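Local coordinates for catabolite activation-like protein (Xanthomonas campestris pv. campestris, PDB 3IWZ), which acts as a dimeric global transcription regulator that activates or represses virulence genes and probably loses its DNA-binding ability when it binds c-di-GMP, at residues E28-H33 against L55-S60; S64-E69 against I101-T106; R166-L171 against V224-T229. All coordinates share one frame; numbering follows the deposited sequence.

Contact 1 (E28-H33 against L55-S60); sequences ERFLAH and LYYVIS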
ATOM      1  N   GLU D  28       0.735   5.252  26.942  1.00 50.91           N
ATOM      2  CA  GLU D  28       1.703   5.133  28.028  1.00 51.45           C
ATOM      3  C   GLU D  28       1.842   3.705  28.527  1.00 50.27           C
ATOM      4  O   GLU D  28       2.954   3.233  28.753  1.00 50.29           O
ATOM      5  CB  GLU D  28       1.328   6.058  29.188  1.00 52.34           C
ATOM      6  CG  GLU D  28       1.355   7.521  28.798  1.00 57.68           C
ATOM      7  CD  GLU D  28       2.600   7.881  28.003  1.00 60.06           C
ATOM      8  OE1 GLU D  28       2.479   8.649  27.020  1.00 61.55           O
ATOM      9  OE2 GLU D  28       3.695   7.397  28.364  1.00 61.72           O
ATOM     10  N   ARG D  29       0.722   3.012  28.708  1.00 49.44           N
ATOM     11  CA  ARG D  29       0.791   1.634  29.174  1.00 49.82           C
ATOM     12  C   ARG D  29       1.516   0.803  28.134  1.00 49.56           C
ATOM     13  O   ARG D  29       2.275  -0.099  28.466  1.00 50.71           O
ATOM     14  CB  ARG D  29      -0.604   1.064  29.404  1.00 48.67           C
ATOM     15  CG  ARG D  29      -1.310   1.655  30.600  1.00 49.74           C
ATOM     16  CD  ARG D  29      -2.518   0.817  30.972  1.00 49.89           C
ATOM     17  NE  ARG D  29      -3.586   0.935  29.990  1.00 49.29           N
ATOM     18  CZ  ARG D  29      -4.269   2.053  29.775  1.00 49.92           C
ATOM     19  NH1 ARG D  29      -5.231   2.086  28.865  1.00 48.62           N
ATOM     20  NH2 ARG D  29      -3.987   3.139  30.476  1.00 50.57           N
ATOM     21  N   PHE D  30       1.280   1.117  26.866  1.00 50.02           N
ATOM     22  CA  PHE D  30       1.931   0.392  25.791  1.00 49.26           C
ATOM     23  C   PHE D  30       3.440   0.604  25.858  1.00 49.46           C
ATOM     24  O   PHE D  30       4.211  -0.324  25.623  1.00 49.77           O
ATOM     25  CB  PHE D  30       1.410   0.858  24.433  1.00 48.46           C
ATOM     26  CG  PHE D  30       2.250   0.396  23.288  1.00 48.69           C
ATOM     27  CD1 PHE D  30       2.263  -0.939  22.914  1.00 49.88           C
ATOM     28  CD2 PHE D  30       3.071   1.289  22.612  1.00 50.54           C
ATOM     29  CE1 PHE D  30       3.087  -1.390  21.882  1.00 49.91           C
ATOM     30  CE2 PHE D  30       3.905   0.850  21.575  1.00 52.34           C
ATOM     31  CZ  PHE D  30       3.911  -0.494  21.210  1.00 51.25           C
ATOM     32  N   LEU D  31       3.855   1.827  26.177  1.00 49.25           N
ATOM     33  CA  LEU D  31       5.271   2.158  26.265  1.00 50.58           C
ATOM     34  C   LEU D  31       5.922   1.608  27.535  1.00 51.24           C
ATOM     35  O   LEU D  31       7.127   1.361  27.568  1.00 50.79           O
ATOM     36  CB  LEU D  31       5.465   3.676  26.206  1.00 51.44           C
ATOM     37  CG  LEU D  31       4.979   4.405  24.948  1.00 51.55           C
ATOM     38  CD1 LEU D  31       5.346   5.878  25.053  1.00 51.41           C
ATOM     39  CD2 LEU D  31       5.608   3.781  23.707  1.00 50.73           C
ATOM     40  N   ALA D  32       5.118   1.410  28.574  1.00 51.73           N
ATOM     41  CA  ALA D  32       5.630   0.890  29.836  1.00 53.57           C
ATOM     42  C   ALA D  32       6.386  -0.425  29.641  1.00 53.62           C
ATOM     43  O   ALA D  32       7.239  -0.776  30.454  1.00 55.06           O
ATOM     44  CB  ALA D  32       4.481   0.695  30.839  1.00 51.56           C
ATOM     45  N   HIS D  33       6.074  -1.148  28.567  1.00 53.92           N
ATOM     46  CA  HIS D  33       6.729  -2.427  28.287  1.00 52.44           C
ATOM     47  C   HIS D  33       7.726  -2.320  27.133  1.00 52.94           C
ATOM     48  O   HIS D  33       8.302  -3.323  26.710  1.00 53.77           O
ATOM     49  CB  HIS D  33       5.696  -3.510  27.929  1.00 51.24           C
ATOM     50  CG  HIS D  33       4.625  -3.710  28.960  1.00 51.13           C
ATOM     51  ND1 HIS D  33       3.483  -2.938  29.009  1.00 51.12           N
ATOM     52  CD2 HIS D  33       4.512  -4.611  29.964  1.00 49.57           C
ATOM     53  CE1 HIS D  33       2.711  -3.356  29.995  1.00 49.99           C
ATOM     54  NE2 HIS D  33       3.313  -4.371  30.591  1.00 50.56           N
ATOM     55  N   LEU D  55       8.547  -4.426  16.607  1.00 37.69           N
ATOM     56  CA  LEU D  55       7.642  -3.395  16.145  1.00 36.63           C
ATOM     57  C   LEU D  55       8.247  -2.097  16.657  1.00 35.46           C
ATOM     58  O   LEU D  55       8.863  -2.077  17.717  1.00 34.03           O
ATOM     59  CB  LEU D  55       6.259  -3.601  16.770  1.00 37.24           C
ATOM     60  CG  LEU D  55       4.990  -2.979  16.187  1.00 36.70           C
ATOM     61  CD1 LEU D  55       4.095  -2.561  17.357  1.00 37.74           C
ATOM     62  CD2 LEU D  55       5.299  -1.791  15.322  1.00 38.78           C
ATOM     63  N   TYR D  56       8.087  -1.017  15.905  1.00 34.93           N
ATOM     64  CA  TYR D  56       8.607   0.266  16.345  1.00 35.84           C
ATOM     65  C   TYR D  56       7.499   1.295  16.442  1.00 35.88           C
ATOM     66  O   TYR D  56       6.566   1.291  15.646  1.00 36.93           O
ATOM     67  CB  TYR D  56       9.668   0.773  15.383  1.00 34.75           C
ATOM     68  CG  TYR D  56      10.951  -0.015  15.406  1.00 36.79           C
ATOM     69  CD1 TYR D  56      11.869   0.144  16.444  1.00 35.42           C
ATOM     70  CD2 TYR D  56      11.263  -0.895  14.377  1.00 33.33           C
ATOM     71  CE1 TYR D  56      13.066  -0.547  16.449  1.00 36.89           C
ATOM     72  CE2 TYR D  56      12.460  -1.594  14.375  1.00 36.40           C
ATOM     73  CZ  TYR D  56      13.357  -1.414  15.412  1.00 34.71           C
ATOM     74  OH  TYR D  56      14.545  -2.096  15.406  1.00 39.65           O
ATOM     75  N   TYR D  57       7.614   2.168  17.436  1.00 37.42           N
ATOM     76  CA  TYR D  57       6.665   3.251  17.646  1.00 37.59           C
ATOM     77  C   TYR D  57       7.514   4.520  17.678  1.00 38.11           C
ATOM     78  O   TYR D  57       8.403   4.651  18.519  1.00 38.84           O
ATOM     79  CB  TYR D  57       5.941   3.078  18.978  1.00 37.98           C
ATOM     80  CG  TYR D  57       5.043   4.238  19.331  1.00 39.49           C
ATOM     81  CD1 TYR D  57       3.707   4.261  18.937  1.00 42.26           C
ATOM     82  CD2 TYR D  57       5.534   5.322  20.048  1.00 41.91           C
ATOM     83  CE1 TYR D  57       2.883   5.340  19.250  1.00 43.40           C
ATOM     84  CE2 TYR D  57       4.722   6.403  20.370  1.00 42.80           C
ATOM     85  CZ  TYR D  57       3.400   6.405  19.969  1.00 43.49           C
ATOM     86  OH  TYR D  57       2.600   7.473  20.291  1.00 45.88           O
ATOM     87  N   VAL D  58       7.258   5.433  16.744  1.00 37.02           N
ATOM     88  CA  VAL D  58       7.999   6.685  16.664  1.00 35.56           C
ATOM     89  C   VAL D  58       7.565   7.644  17.767  1.00 37.69           C
ATOM     90  O   VAL D  58       6.473   8.207  17.713  1.00 37.67           O
ATOM     91  CB  VAL D  58       7.772   7.406  15.312  1.00 34.25           C
ATOM     92  CG1 VAL D  58       8.637   8.653  15.244  1.00 31.24           C
ATOM     93  CG2 VAL D  58       8.067   6.478  14.149  1.00 27.60           C
ATOM     94  N   ILE D  59       8.426   7.829  18.762  1.00 38.45           N
ATOM     95  CA  ILE D  59       8.125   8.730  19.865  1.00 39.35           C
ATOM     96  C   ILE D  59       8.420  10.171  19.471  1.00 39.72           C
ATOM     97  O   ILE D  59       7.652  11.088  19.775  1.00 41.53           O
ATOM     98  CB  ILE D  59       8.936   8.362  21.128  1.00 39.49           C
ATOM     99  CG1 ILE D  59       8.374   7.073  21.739  1.00 38.74           C
ATOM    100  CG2 ILE D  59       8.881   9.512  22.137  1.00 40.28           C
ATOM    101  CD1 ILE D  59       9.001   6.663  23.056  1.00 40.37           C
ATOM    102  N   SER D  60       9.543  10.366  18.794  1.00 38.60           N
ATOM    103  CA  SER D  60       9.938  11.683  18.340  1.00 38.09           C
ATOM    104  C   SER D  60      10.836  11.473  17.147  1.00 35.95           C
ATOM    105  O   SER D  60      11.512  10.456  17.044  1.00 37.12           O
ATOM    106  CB  SER D  60      10.713  12.437  19.425  1.00 40.23           C
ATOM    107  OG  SER D  60      12.050  11.967  19.531  1.00 39.76           O
TER

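Contact 2 (S64-E69 against I101-T106); sequences SIIAEE and ILRTRT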
ATOM      1  N   SER D  64      11.663   7.432   7.383  1.00 34.85           N
ATOM      2  CA  SER D  64      11.158   7.221   6.048  1.00 34.34           C
ATOM      3  C   SER D  64      11.129   5.719   5.810  1.00 33.14           C
ATOM      4  O   SER D  64      11.939   4.986   6.373  1.00 30.60           O
ATOM      5  CB  SER D  64      12.067   7.897   5.019  1.00 33.53           C
ATOM      6  OG  SER D  64      13.325   7.246   4.946  1.00 37.21           O
ATOM      7  N   ILE D  65      10.172   5.268   5.008  1.00 31.63           N
ATOM      8  CA  ILE D  65      10.068   3.854   4.659  1.00 30.79           C
ATOM      9  C   ILE D  65      10.476   3.811   3.195  1.00 30.42           C
ATOM     10  O   ILE D  65       9.854   4.458   2.353  1.00 31.48           O
ATOM     11  CB  ILE D  65       8.635   3.310   4.804  1.00 27.88           C
ATOM     12  CG1 ILE D  65       8.183   3.364   6.268  1.00 28.91           C
ATOM     13  CG2 ILE D  65       8.569   1.884   4.280  1.00 25.49           C
ATOM     14  CD1 ILE D  65       8.941   2.446   7.202  1.00 35.31           C
ATOM     15  N   ILE D  66      11.527   3.059   2.897  1.00 30.47           N
ATOM     16  CA  ILE D  66      12.033   2.973   1.541  1.00 30.75           C
ATOM     17  C   ILE D  66      12.053   1.542   1.020  1.00 34.46           C
ATOM     18  O   ILE D  66      12.339   0.603   1.761  1.00 34.36           O
ATOM     19  CB  ILE D  66      13.471   3.556   1.471  1.00 29.15           C
ATOM     20  CG1 ILE D  66      13.552   4.831   2.318  1.00 29.87           C
ATOM     21  CG2 ILE D  66      13.841   3.872   0.019  1.00 27.49           C
ATOM     22  CD1 ILE D  66      14.876   5.580   2.204  1.00 32.38           C
ATOM     23  N   ALA D  67      11.743   1.380  -0.262  1.00 38.69           N
ATOM     24  CA  ALA D  67      11.748   0.065  -0.901  1.00 41.08           C
ATOM     25  C   ALA D  67      12.930   0.032  -1.859  1.00 44.01           C
ATOM     26  O   ALA D  67      13.266   1.046  -2.472  1.00 43.98           O
ATOM     27  CB  ALA D  67      10.445  -0.160  -1.670  1.00 41.49           C
ATOM     28  N   GLU D  68      13.565  -1.130  -1.978  1.00 46.95           N
ATOM     29  CA  GLU D  68      14.711  -1.283  -2.859  1.00 50.71           C
ATOM     30  C   GLU D  68      14.386  -2.173  -4.048  1.00 52.78           C
ATOM     31  O   GLU D  68      13.465  -2.985  -3.995  1.00 53.20           O
ATOM     32  CB  GLU D  68      15.891  -1.909  -2.108  1.00 52.45           C
ATOM     33  CG  GLU D  68      16.600  -1.002  -1.130  1.00 54.73           C
ATOM     34  CD  GLU D  68      18.109  -1.217  -1.144  1.00 56.37           C
ATOM     35  OE1 GLU D  68      18.539  -2.391  -1.102  1.00 55.26           O
ATOM     36  OE2 GLU D  68      18.861  -0.208  -1.191  1.00 56.53           O
ATOM     37  N   GLU D  69      15.145  -2.008  -5.126  1.00 54.69           N
ATOM     38  CA  GLU D  69      14.968  -2.845  -6.300  1.00 56.98           C
ATOM     39  C   GLU D  69      16.285  -3.573  -6.493  1.00 58.97           C
ATOM     40  O   GLU D  69      17.076  -3.679  -5.554  1.00 59.22           O
ATOM     41  CB  GLU D  69      14.615  -2.025  -7.541  1.00 56.37           C
ATOM     42  CG  GLU D  69      13.128  -2.073  -7.890  1.00 55.03           C
ATOM     43  CD  GLU D  69      12.624  -3.495  -8.145  1.00 55.69           C
ATOM     44  OE1 GLU D  69      11.384  -3.696  -8.152  1.00 50.14           O
ATOM     45  OE2 GLU D  69      13.469  -4.404  -8.343  1.00 54.94           O
ATOM     46  N   ILE D 101      13.224  -0.567   3.920  1.00 28.28           N
ATOM     47  CA  ILE D 101      14.200   0.177   4.707  1.00 28.32           C
ATOM     48  C   ILE D 101      13.477   1.187   5.587  1.00 28.03           C
ATOM     49  O   ILE D 101      12.577   1.888   5.122  1.00 27.62           O
ATOM     50  CB  ILE D 101      15.146   1.026   3.836  1.00 26.58           C
ATOM     51  CG1 ILE D 101      15.890   0.161   2.823  1.00 26.98           C
ATOM     52  CG2 ILE D 101      16.137   1.753   4.733  1.00 26.90           C
ATOM     53  CD1 ILE D 101      16.865   0.963   1.947  1.00 29.18           C
ATOM     54  N   LEU D 102      13.883   1.250   6.855  1.00 28.87           N
ATOM     55  CA  LEU D 102      13.353   2.208   7.821  1.00 28.98           C
ATOM     56  C   LEU D 102      14.544   3.124   8.108  1.00 30.90           C
ATOM     57  O   LEU D 102      15.509   2.721   8.764  1.00 30.45           O
ATOM     58  CB  LEU D 102      12.915   1.519   9.110  1.00 28.85           C
ATOM     59  CG  LEU D 102      12.541   2.466  10.254  1.00 26.85           C
ATOM     60  CD1 LEU D 102      11.316   3.293   9.863  1.00 27.66           C
ATOM     61  CD2 LEU D 102      12.268   1.666  11.521  1.00 26.24           C
ATOM     62  N   ARG D 103      14.469   4.354   7.616  1.00 31.33           N
ATOM     63  CA  ARG D 103      15.560   5.311   7.753  1.00 31.66           C
ATOM     64  C   ARG D 103      15.155   6.609   8.451  1.00 34.11           C
ATOM     65  O   ARG D 103      14.192   7.267   8.053  1.00 36.60           O
ATOM     66  CB  ARG D 103      16.107   5.585   6.347  1.00 32.80           C
ATOM     67  CG  ARG D 103      17.070   6.738   6.178  1.00 34.97           C
ATOM     68  CD  ARG D 103      17.410   6.892   4.693  1.00 33.89           C
ATOM     69  NE  ARG D 103      18.087   5.705   4.163  1.00 35.37           N
ATOM     70  CZ  ARG D 103      18.264   5.452   2.867  1.00 32.90           C
ATOM     71  NH1 ARG D 103      17.812   6.296   1.943  1.00 32.77           N
ATOM     72  NH2 ARG D 103      18.900   4.354   2.494  1.00 29.43           N
ATOM     73  N   THR D 104      15.883   6.968   9.507  1.00 34.37           N
ATOM     74  CA  THR D 104      15.617   8.209  10.240  1.00 35.23           C
ATOM     75  C   THR D 104      15.978   9.392   9.337  1.00 34.68           C
ATOM     76  O   THR D 104      16.994   9.363   8.650  1.00 34.06           O
ATOM     77  CB  THR D 104      16.473   8.315  11.525  1.00 36.27           C
ATOM     78  OG1 THR D 104      17.869   8.324  11.173  1.00 38.06           O
ATOM     79  CG2 THR D 104      16.184   7.149  12.465  1.00 33.25           C
ATOM     80  N   ARG D 105      15.147  10.427   9.334  1.00 36.29           N
ATOM     81  CA  ARG D 105      15.417  11.604   8.507  1.00 38.07           C
ATOM     82  C   ARG D 105      15.989  12.690   9.400  1.00 38.88           C
ATOM     83  O   ARG D 105      16.577  13.659   8.926  1.00 38.92           O
ATOM     84  CB  ARG D 105      14.139  12.111   7.854  1.00 38.76           C
ATOM     85  CG  ARG D 105      13.413  11.107   6.989  1.00 43.25           C
ATOM     86  CD  ARG D 105      12.106  11.714   6.513  1.00 43.51           C
ATOM     87  NE  ARG D 105      12.354  12.929   5.745  1.00 44.80           N
ATOM     88  CZ  ARG D 105      11.740  14.085   5.961  1.00 44.79           C
ATOM     89  NH1 ARG D 105      10.839  14.185   6.927  1.00 44.62           N
ATOM     90  NH2 ARG D 105      12.024  15.142   5.212  1.00 44.94           N
ATOM     91  N   THR D 106      15.790  12.510  10.700  1.00 40.55           N
ATOM     92  CA  THR D 106      16.281  13.426  11.721  1.00 42.43           C
ATOM     93  C   THR D 106      16.669  12.550  12.897  1.00 43.80           C
ATOM     94  O   THR D 106      16.610  11.322  12.809  1.00 45.35           O
ATOM     95  CB  THR D 106      15.182  14.408  12.203  1.00 42.71           C
ATOM     96  OG1 THR D 106      14.131  13.673  12.839  1.00 41.21           O
ATOM     97  CG2 THR D 106      14.607  15.200  11.042  1.00 43.93           C
TER

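Contact 3 (R166-L171 against V224-T229); sequences RTLHDL and VVLYGT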
ATOM      1  N   ARG D 166       4.193  17.782  -8.706  1.00 54.38           N
ATOM      2  CA  ARG D 166       3.197  17.364  -7.726  1.00 54.74           C
ATOM      3  C   ARG D 166       3.822  17.180  -6.341  1.00 55.22           C
ATOM      4  O   ARG D 166       3.287  17.666  -5.339  1.00 55.80           O
ATOM      5  CB  ARG D 166       2.541  16.051  -8.169  1.00 54.76           C
ATOM      6  CG  ARG D 166       1.419  16.185  -9.198  1.00 55.04           C
ATOM      7  CD  ARG D 166       0.850  14.809  -9.511  1.00 56.53           C
ATOM      8  NE  ARG D 166      -0.541  14.835  -9.958  1.00 58.62           N
ATOM      9  CZ  ARG D 166      -0.948  15.279 -11.142  1.00 60.01           C
ATOM     10  NH1 ARG D 166      -0.069  15.746 -12.018  1.00 61.65           N
ATOM     11  NH2 ARG D 166      -2.237  15.244 -11.460  1.00 59.91           N
ATOM     12  N   THR D 167       4.959  16.486  -6.294  1.00 54.88           N
ATOM     13  CA  THR D 167       5.666  16.219  -5.038  1.00 55.15           C
ATOM     14  C   THR D 167       6.278  17.475  -4.407  1.00 56.04           C
ATOM     15  O   THR D 167       6.457  17.541  -3.187  1.00 55.68           O
ATOM     16  CB  THR D 167       6.779  15.159  -5.240  1.00 54.16           C
ATOM     17  OG1 THR D 167       6.190  13.913  -5.624  1.00 54.77           O
ATOM     18  CG2 THR D 167       7.559  14.955  -3.966  1.00 53.80           C
ATOM     19  N   LEU D 168       6.617  18.461  -5.233  1.00 56.77           N
ATOM     20  CA  LEU D 168       7.176  19.705  -4.719  1.00 57.32           C
ATOM     21  C   LEU D 168       6.087  20.424  -3.936  1.00 57.81           C
ATOM     22  O   LEU D 168       6.355  21.045  -2.907  1.00 57.84           O
ATOM     23  CB  LEU D 168       7.665  20.598  -5.864  1.00 57.72           C
ATOM     24  CG  LEU D 168       9.070  20.305  -6.401  1.00 57.48           C
ATOM     25  CD1 LEU D 168       9.317  21.071  -7.696  1.00 56.28           C
ATOM     26  CD2 LEU D 168      10.086  20.691  -5.341  1.00 56.62           C
ATOM     27  N   HIS D 169       4.852  20.318  -4.416  1.00 58.42           N
ATOM     28  CA  HIS D 169       3.728  20.965  -3.752  1.00 60.69           C
ATOM     29  C   HIS D 169       3.281  20.241  -2.484  1.00 61.02           C
ATOM     30  O   HIS D 169       2.766  20.867  -1.558  1.00 61.91           O
ATOM     31  CB  HIS D 169       2.544  21.105  -4.719  1.00 61.20           C
ATOM     32  CG  HIS D 169       2.741  22.160  -5.763  1.00 62.73           C
ATOM     33  ND1 HIS D 169       2.886  23.496  -5.451  1.00 63.58           N
ATOM     34  CD2 HIS D 169       2.812  22.079  -7.114  1.00 63.33           C
ATOM     35  CE1 HIS D 169       3.038  24.192  -6.565  1.00 64.08           C
ATOM     36  NE2 HIS D 169       2.996  23.356  -7.588  1.00 63.39           N
ATOM     37  N   ASP D 170       3.477  18.927  -2.437  1.00 61.70           N
ATOM     38  CA  ASP D 170       3.081  18.157  -1.258  1.00 61.53           C
ATOM     39  C   ASP D 170       3.962  18.560  -0.076  1.00 61.63           C
ATOM     40  O   ASP D 170       3.506  18.627   1.067  1.00 62.22           O
ATOM     41  CB  ASP D 170       3.229  16.654  -1.532  1.00 62.26           C
ATOM     42  CG  ASP D 170       2.586  15.793  -0.448  1.00 63.65           C
ATOM     43  OD1 ASP D 170       1.377  15.973  -0.178  1.00 63.66           O
ATOM     44  OD2 ASP D 170       3.290  14.938   0.132  1.00 64.07           O
ATOM     45  N   LEU D 171       5.226  18.844  -0.362  1.00 60.90           N
ATOM     46  CA  LEU D 171       6.163  19.239   0.678  1.00 61.04           C
ATOM     47  C   LEU D 171       5.935  20.676   1.123  1.00 60.70           C
ATOM     48  O   LEU D 171       6.225  21.030   2.262  1.00 60.69           O
ATOM     49  CB  LEU D 171       7.596  19.068   0.176  1.00 58.87           C
ATOM     50  CG  LEU D 171       7.940  17.624  -0.186  1.00 58.32           C
ATOM     51  CD1 LEU D 171       9.262  17.577  -0.940  1.00 57.20           C
ATOM     52  CD2 LEU D 171       7.983  16.784   1.088  1.00 55.84           C
ATOM     53  N   VAL D 224      15.232  24.221  -2.049  1.00 58.52           N
ATOM     54  CA  VAL D 224      14.425  24.614  -3.203  1.00 56.89           C
ATOM     55  C   VAL D 224      13.392  25.660  -2.818  1.00 58.30           C
ATOM     56  O   VAL D 224      12.586  25.442  -1.910  1.00 59.48           O
ATOM     57  CB  VAL D 224      13.670  23.411  -3.794  1.00 54.92           C
ATOM     58  CG1 VAL D 224      12.744  23.874  -4.914  1.00 52.91           C
ATOM     59  CG2 VAL D 224      14.654  22.381  -4.300  1.00 54.10           C
ATOM     60  N   VAL D 225      13.403  26.794  -3.512  1.00 58.17           N
ATOM     61  CA  VAL D 225      12.443  27.844  -3.214  1.00 58.51           C
ATOM     62  C   VAL D 225      11.363  27.837  -4.288  1.00 58.45           C
ATOM     63  O   VAL D 225      11.522  28.437  -5.345  1.00 58.55           O
ATOM     64  CB  VAL D 225      13.117  29.234  -3.173  1.00 58.14           C
ATOM     65  CG1 VAL D 225      12.156  30.250  -2.575  1.00 58.81           C
ATOM     66  CG2 VAL D 225      14.404  29.175  -2.360  1.00 57.02           C
ATOM     67  N   LEU D 226      10.270  27.139  -4.008  1.00 59.91           N
ATOM     68  CA  LEU D 226       9.156  27.037  -4.947  1.00 60.23           C
ATOM     69  C   LEU D 226       8.395  28.346  -4.999  1.00 60.35           C
ATOM     70  O   LEU D 226       7.719  28.708  -4.039  1.00 61.50           O
ATOM     71  CB  LEU D 226       8.191  25.926  -4.522  1.00 58.93           C
ATOM     72  CG  LEU D 226       6.959  25.716  -5.414  1.00 59.20           C
ATOM     73  CD1 LEU D 226       7.354  24.928  -6.663  1.00 58.99           C
ATOM     74  CD2 LEU D 226       5.884  24.963  -4.644  1.00 57.86           C
ATOM     75  N   TYR D 227       8.501  29.055  -6.118  1.00 61.24           N
ATOM     76  CA  TYR D 227       7.795  30.319  -6.279  1.00 61.84           C
ATOM     77  C   TYR D 227       6.300  30.072  -6.176  1.00 63.15           C
ATOM     78  O   TYR D 227       5.794  29.028  -6.598  1.00 63.12           O
ATOM     79  CB  TYR D 227       8.109  30.944  -7.642  1.00 60.31           C
ATOM     80  CG  TYR D 227       9.572  31.258  -7.848  1.00 59.98           C
ATOM     81  CD1 TYR D 227      10.086  31.475  -9.126  1.00 59.32           C
ATOM     82  CD2 TYR D 227      10.451  31.323  -6.765  1.00 59.18           C
ATOM     83  CE1 TYR D 227      11.443  31.744  -9.325  1.00 59.69           C
ATOM     84  CE2 TYR D 227      11.805  31.593  -6.949  1.00 59.15           C
ATOM     85  CZ  TYR D 227      12.294  31.801  -8.231  1.00 59.52           C
ATOM     86  OH  TYR D 227      13.632  32.061  -8.412  1.00 59.04           O
ATOM     87  N   GLY D 228       5.594  31.039  -5.605  1.00 65.00           N
ATOM     88  CA  GLY D 228       4.160  30.907  -5.465  1.00 66.44           C
ATOM     89  C   GLY D 228       3.736  30.329  -4.135  1.00 67.79           C
ATOM     90  O   GLY D 228       3.844  30.994  -3.100  1.00 68.24           O
ATOM     91  N   THR D 229       3.267  29.081  -4.164  1.00 69.28           N
ATOM     92  CA  THR D 229       2.793  28.398  -2.960  1.00 69.40           C
ATOM     93  C   THR D 229       3.914  27.791  -2.114  1.00 69.63           C
ATOM     94  O   THR D 229       5.090  27.841  -2.548  1.00 69.82           O
ATOM     95  CB  THR D 229       1.778  27.279  -3.319  1.00 69.08           C
ATOM     96  OG1 THR D 229       2.443  26.238  -4.047  1.00 69.40           O
ATOM     97  CG2 THR D 229       0.644  27.842  -4.179  1.00 68.42           C
TER

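Contact 1 (E28-H33 against L55-S60)
Phe30 and Leu31, consecutive residues on the last turn of helix 24-32, supply the helix side of this contact, and Leu55, Tyr57 and Ile59 answer from strand 54-58 and the corner that follows it. The Phe30 ring comes first. With CG anti to the backbone N (chi1 166°) the ring reaches out to the strand, where CE2 lies 4.0 Å from Tyr57 CB; that methylene sits at the ring edge, near its plane. The adjacent CZ comes within 4.4 Å of Leu55 CD1, on a line oblique to the ring. Leu31 divides its two methyls between two partners. CD2 meets the Tyr57 ring at CD2, 4.0 Å away, the two side chains running about perpendicular to each other, while CD1 touches Ile59 CD1 at 4.2 Å. Within its own chain segment the Tyr57 ring also has CG1 of Ile59 at its edge, and Phe85 makes an edge-to-face pair with it. Leu118 of helix 115-122 adds to the cluster, touching both Phe30 and Leu55. The helix thereby lies across one sheet of the cyclic nucleotide-binding beta-roll. No hydrogen bond or salt bridge links the two segments, and the side-chain approaches are all 4.0 Å or longer, so between these two segments the contact rests on apolar burial and shape, with no directional bond.

Contact 2 (S64-E69 against I101-T106)
Arg103 O is gripped twice by Ser64, through its backbone N at 2.6 Å and its OG at 3.2 Å. The two donors reach the carbonyl from opposite faces of its plane, and the N-H bond is bent, 138° at the hydrogen. Chi1 of 69° sets OG between the backbone N and the carbonyl carbon of Ser64, which turns the hydroxyl back onto the partner strand. The return bond of this pair, Arg103 N to Ser64 O, is nearly straight. Two residues on, Ile101 N donates to Ile66 O at 2.6 Å, almost linearly and in the carbonyl plane, and Ile66 N to Ile101 O closes the second hydrogen-bonded pair. Between them Ile65 and Leu102 form a non-hydrogen-bonded pair. This antiparallel ladder joins the two inner strands, 63-68 and 101-104, of one sheet of the cyclic nucleotide-binding beta-roll, with strands 44-46 and 74-80 at its borders. On the sheet face of Ile65 and Leu102 their CD1 methyls meet at 3.7 Å, the side chains passing at a slant. The other face carries Ser64, Ile66, Ile101 and Arg103. There Ile66 CD1 lies over one face of the Arg103 guanidinium, though the exact spacing is doubtful. The charge itself is met elsewhere, by salt bridges from NE to Asp44 and from NH2 to Glu74, which fix the turn of the group. Glu68 lays its CG against Ile101 CD1 at 3.7 Å. At the other end Arg105 CG rests 4.0 Å from Ser64 CB, while its NH1 bonds to Ser62 and its guanidinium makes a cation-pi contact with Tyr79.

Contact 3 (R166-L171 against V224-T229)
Leu226 extends from strand 223-227 toward helix 160-172 and forks between two consecutive helix residues. Its CB leads to CG, which stands anti to the backbone N (chi1 179°) and carries the branch to the helix. CD1 approaches Leu168 CB at 4.4 Å, a loose apolar touch. CD2 goes to the imidazole of His169, 3.4 Å from ND1 and 3.5 Å from CE1, on a line oblique to the ring, the two side chains crossing at about a right angle. The same ND1 gives a weak hydrogen bond to Thr229 OG1 at 3.1 Å; the hydroxyl lies at the ring edge, in its plane, but the N-H points well off it, with 123° at the hydrogen. Two residues before Leu226, on the same side of the strand, Val224 CG1 meets Leu168 CD2 at 4.2 Å. Apolar packing thus fills the inner part of the interface, and a single bent polar bond lies at its exposed margin. Segment 166-171 of helix 160-172 runs nearly perpendicular to strand residues 224-227, at 98°, in the DNA-binding domain with its winged helix-turn-helix fold. Leu217 of strand 217-220 also touches Leu168, while Leu171 packs on strand 183-186 and Thr167 on helix 190-197.

Overall arrangement
Contacts 1 and 2 belong to the cyclic nucleotide-binding domain and contact 3 to the DNA-binding domain, and all three follow one another in series along the chain. The centres of contacts 1 and 2 are 20 Å apart, yet the two sheets meet: Tyr56 CD2 lies 4.0 Å from Leu102 CD2. Both contacts lie in the part of the chain that forms the nucleotide-binding region. Contact 2 also faces the second subunit, where Ala67 packs on Ser153 of that chain. Contact 3 comes within about 6 Å of contact 2 by nearest atoms. Contacts 1 and 3, about 34 Å apart between centres, lie on opposite sides of the chain's centre.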